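Side-chain contact in putative gamma-glutamylcyclotransferase PH0828 (Pyrococcus horikoshii, PDB 1V30), which is a putative gamma-glutamylcyclotransferase, a member of that family with probable acyltransferase activity: residues V59-V64 with T88-A93. Sequence-based numbering, arbitrary orientation.
Sequences VEVYEV and TKFGKA
Val61 meets the ring of Phe90 obliquely at its CD1-CE1 side, while Lys89 CG lies 3.8 Å above the plane of one ring face, displaced toward the rim. The other flat group, the ring of Tyr62, belongs to the far side of the strand: Glu60 OE1 stands in plane at its edge and takes the hydrogen bond from Tyr62 OH (2.6 Å), on the anti side of the carboxylate and 26° out of its plane; the other carboxylate oxygen pairs with Arg17. Val61 points the other way, to the turn. Val61 CB comes to 3.8 Å from Phe90 CD1, and with CG1 anti to the backbone N (chi1 -175°), CG2 falls beside that N, anti to the carbonyl carbon, and lies 3.9 Å from the same ring carbon and 4.3 Å from Thr88 CG2. The type I turn from Thr88 to Gly91, in the loop of the beta hairpin of strands 81-86 and 93-98, is tied internally by Thr88 OG1: it accepts from Phe90 N at 3.0 Å, an ST turn, and donates to Gly91 O at 2.6 Å, in the carbonyl plane on a lone pair. Leu32 of the neighbouring strand 30-37 also touches Phe90. Replacing Phe90 by a serine would probably leave Val61 and Leu32 without their aromatic partner and weaken the hold of the hairpin tip on the sheet. No hydrogen bond links the two segments directly, so their small interface rests on apolar contact, while polar bonds within the turn fix the shape that presents Phe90 and Thr88 to Val61.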
ATOM      1  N   VAL A  59       2.085  -4.334  -4.693  1.00 13.50           N
ATOM      2  CA  VAL A  59       1.857  -4.447  -3.264  1.00 13.42           C
ATOM      3  C   VAL A  59       2.787  -5.470  -2.638  1.00 14.54           C
ATOM      4  O   VAL A  59       3.368  -6.316  -3.325  1.00 14.33           O
ATOM      5  CB  VAL A  59       0.408  -4.909  -2.936  1.00 12.63           C
ATOM      6  CG1 VAL A  59      -0.593  -3.866  -3.382  1.00 13.56           C
ATOM      7  CG2 VAL A  59       0.126  -6.265  -3.594  1.00 14.72           C
ATOM      8  N   GLU A  60       2.935  -5.355  -1.325  1.00 13.63           N
ATOM      9  CA  GLU A  60       3.693  -6.301  -0.523  1.00 13.85           C
ATOM     10  C   GLU A  60       2.582  -6.955   0.286  1.00 14.01           C
ATOM     11  O   GLU A  60       1.756  -6.258   0.884  1.00 14.11           O
ATOM     12  CB  GLU A  60       4.661  -5.580   0.410  1.00 12.88           C
ATOM     13  CG  GLU A  60       5.927  -5.105  -0.271  1.00 14.73           C
ATOM     14  CD  GLU A  60       6.758  -4.187   0.602  1.00 13.46           C
ATOM     15  OE1 GLU A  60       6.653  -4.263   1.842  1.00 15.11           O
ATOM     16  OE2 GLU A  60       7.529  -3.392   0.033  1.00 16.90           O
ATOM     17  N   VAL A  61       2.539  -8.282   0.295  1.00 14.30           N
ATOM     18  CA  VAL A  61       1.497  -8.992   1.024  1.00 14.08           C
ATOM     19  C   VAL A  61       2.034  -9.575   2.326  1.00 15.36           C
ATOM     20  O   VAL A  61       3.073 -10.244   2.340  1.00 16.14           O
ATOM     21  CB  VAL A  61       0.894 -10.120   0.162  1.00 13.63           C
ATOM     22  CG1 VAL A  61      -0.283 -10.761   0.889  1.00 14.59           C
ATOM     23  CG2 VAL A  61       0.445  -9.560  -1.178  1.00 14.64           C
ATOM     24  N   TYR A  62       1.317  -9.312   3.416  1.00 15.81           N
ATOM     25  CA  TYR A  62       1.707  -9.782   4.739  1.00 17.52           C
ATOM     26  C   TYR A  62       0.583 -10.492   5.468  1.00 17.76           C
ATOM     27  O   TYR A  62      -0.599 -10.298   5.169  1.00 18.36           O
ATOM     28  CB  TYR A  62       2.129  -8.616   5.638  1.00 17.80           C
ATOM     29  CG  TYR A  62       3.349  -7.856   5.201  1.00 16.10           C
ATOM     30  CD1 TYR A  62       3.271  -6.887   4.203  1.00 15.17           C
ATOM     31  CD2 TYR A  62       4.590  -8.111   5.781  1.00 16.73           C
ATOM     32  CE1 TYR A  62       4.398  -6.189   3.791  1.00 15.74           C
ATOM     33  CE2 TYR A  62       5.724  -7.422   5.378  1.00 17.11           C
ATOM     34  CZ  TYR A  62       5.622  -6.464   4.384  1.00 16.87           C
ATOM     35  OH  TYR A  62       6.742  -5.786   3.969  1.00 18.37           O
ATOM     36  N   GLU A  63       0.971 -11.314   6.435  1.00 19.33           N
ATOM     37  CA  GLU A  63       0.026 -12.002   7.300  1.00 20.49           C
ATOM     38  C   GLU A  63       0.290 -11.330   8.641  1.00 20.27           C
ATOM     39  O   GLU A  63       1.428 -11.318   9.115  1.00 20.80           O
ATOM     40  CB  GLU A  63       0.339 -13.497   7.423  1.00 23.64           C
ATOM     41  CG  GLU A  63       0.122 -14.322   6.168  1.00 28.33           C
ATOM     42  CD  GLU A  63       0.154 -15.815   6.454  1.00 30.85           C
ATOM     43  OE1 GLU A  63       0.204 -16.611   5.494  1.00 33.99           O
ATOM     44  OE2 GLU A  63       0.124 -16.193   7.643  1.00 33.48           O
ATOM     45  N   VAL A  64      -0.745 -10.748   9.241  1.00 20.29           N
ATOM     46  CA  VAL A  64      -0.601 -10.073  10.527  1.00 21.33           C
ATOM     47  C   VAL A  64      -1.634 -10.622  11.504  1.00 21.25           C
ATOM     48  O   VAL A  64      -2.691 -11.089  11.086  1.00 22.05           O
ATOM     49  CB  VAL A  64      -0.822  -8.545  10.388  1.00 22.06           C
ATOM     50  CG1 VAL A  64       0.124  -7.975   9.349  1.00 21.62           C
ATOM     51  CG2 VAL A  64      -2.267  -8.253  10.007  1.00 22.49           C
ATOM     52  N   THR A  88      -5.023 -11.772  -4.421  1.00 17.66           N
ATOM     53  CA  THR A  88      -3.571 -11.816  -4.567  1.00 17.17           C
ATOM     54  C   THR A  88      -3.237 -13.274  -4.828  1.00 17.79           C
ATOM     55  O   THR A  88      -4.070 -14.155  -4.596  1.00 18.92           O
ATOM     56  CB  THR A  88      -2.810 -11.371  -3.297  1.00 16.24           C
ATOM     57  OG1 THR A  88      -2.732 -12.459  -2.368  1.00 15.68           O
ATOM     58  CG2 THR A  88      -3.500 -10.184  -2.650  1.00 16.56           C
ATOM     59  N   LYS A  89      -2.027 -13.542  -5.302  1.00 18.03           N
ATOM     60  CA  LYS A  89      -1.644 -14.919  -5.579  1.00 17.68           C
ATOM     61  C   LYS A  89      -1.468 -15.737  -4.307  1.00 18.60           C
ATOM     62  O   LYS A  89      -1.240 -16.946  -4.365  1.00 20.75           O
ATOM     63  CB  LYS A  89      -0.368 -14.955  -6.419  1.00 19.58           C
ATOM     64  CG  LYS A  89       0.828 -14.282  -5.796  1.00 19.85           C
ATOM     65  CD  LYS A  89       1.945 -14.214  -6.818  1.00 21.40           C
ATOM     66  CE  LYS A  89       3.165 -13.522  -6.268  1.00 22.82           C
ATOM     67  NZ  LYS A  89       4.182 -13.371  -7.338  1.00 25.81           N
ATOM     68  N   PHE A  90      -1.583 -15.079  -3.157  1.00 18.00           N
ATOM     69  CA  PHE A  90      -1.463 -15.762  -1.873  1.00 18.32           C
ATOM     70  C   PHE A  90      -2.842 -15.899  -1.241  1.00 18.58           C
ATOM     71  O   PHE A  90      -2.973 -16.423  -0.137  1.00 21.14           O
ATOM     72  CB  PHE A  90      -0.565 -14.981  -0.912  1.00 19.34           C
ATOM     73  CG  PHE A  90       0.766 -14.614  -1.486  1.00 20.03           C
ATOM     74  CD1 PHE A  90       1.001 -13.325  -1.954  1.00 20.76           C
ATOM     75  CD2 PHE A  90       1.783 -15.557  -1.566  1.00 21.23           C
ATOM     76  CE1 PHE A  90       2.236 -12.979  -2.494  1.00 21.85           C
ATOM     77  CE2 PHE A  90       3.022 -15.221  -2.106  1.00 22.71           C
ATOM     78  CZ  PHE A  90       3.248 -13.928  -2.571  1.00 22.79           C
ATOM     79  N   GLY A  91      -3.861 -15.423  -1.950  1.00 18.08           N
ATOM     80  CA  GLY A  91      -5.221 -15.477  -1.439  1.00 17.30           C
ATOM     81  C   GLY A  91      -5.778 -14.081  -1.218  1.00 17.71           C
ATOM     82  O   GLY A  91      -5.076 -13.084  -1.397  1.00 17.77           O
ATOM     83  N   LYS A  92      -7.048 -14.000  -0.839  1.00 16.30           N
ATOM     84  CA  LYS A  92      -7.682 -12.710  -0.598  1.00 16.90           C
ATOM     85  C   LYS A  92      -6.973 -11.941   0.512  1.00 14.99           C
ATOM     86  O   LYS A  92      -6.509 -12.522   1.494  1.00 16.28           O
ATOM     87  CB  LYS A  92      -9.153 -12.912  -0.229  1.00 17.83           C
ATOM     88  CG  LYS A  92     -10.045 -13.287  -1.401  1.00 24.81           C
ATOM     89  CD  LYS A  92     -10.212 -12.121  -2.364  1.00 26.57           C
ATOM     90  CE  LYS A  92     -11.169 -12.470  -3.494  1.00 29.11           C
ATOM     91  NZ  LYS A  92     -11.381 -11.323  -4.422  1.00 31.00           N
ATOM     92  N   ALA A  93      -6.894 -10.625   0.343  1.00 15.07           N
ATOM     93  CA  ALA A  93      -6.244  -9.766   1.325  1.00 13.78           C
ATOM     94  C   ALA A  93      -6.978  -8.438   1.429  1.00 14.99           C
ATOM     95  O   ALA A  93      -7.722  -8.058   0.521  1.00 15.66           O
ATOM     96  CB  ALA A  93      -4.783  -9.524   0.925  1.00 14.48           C
TER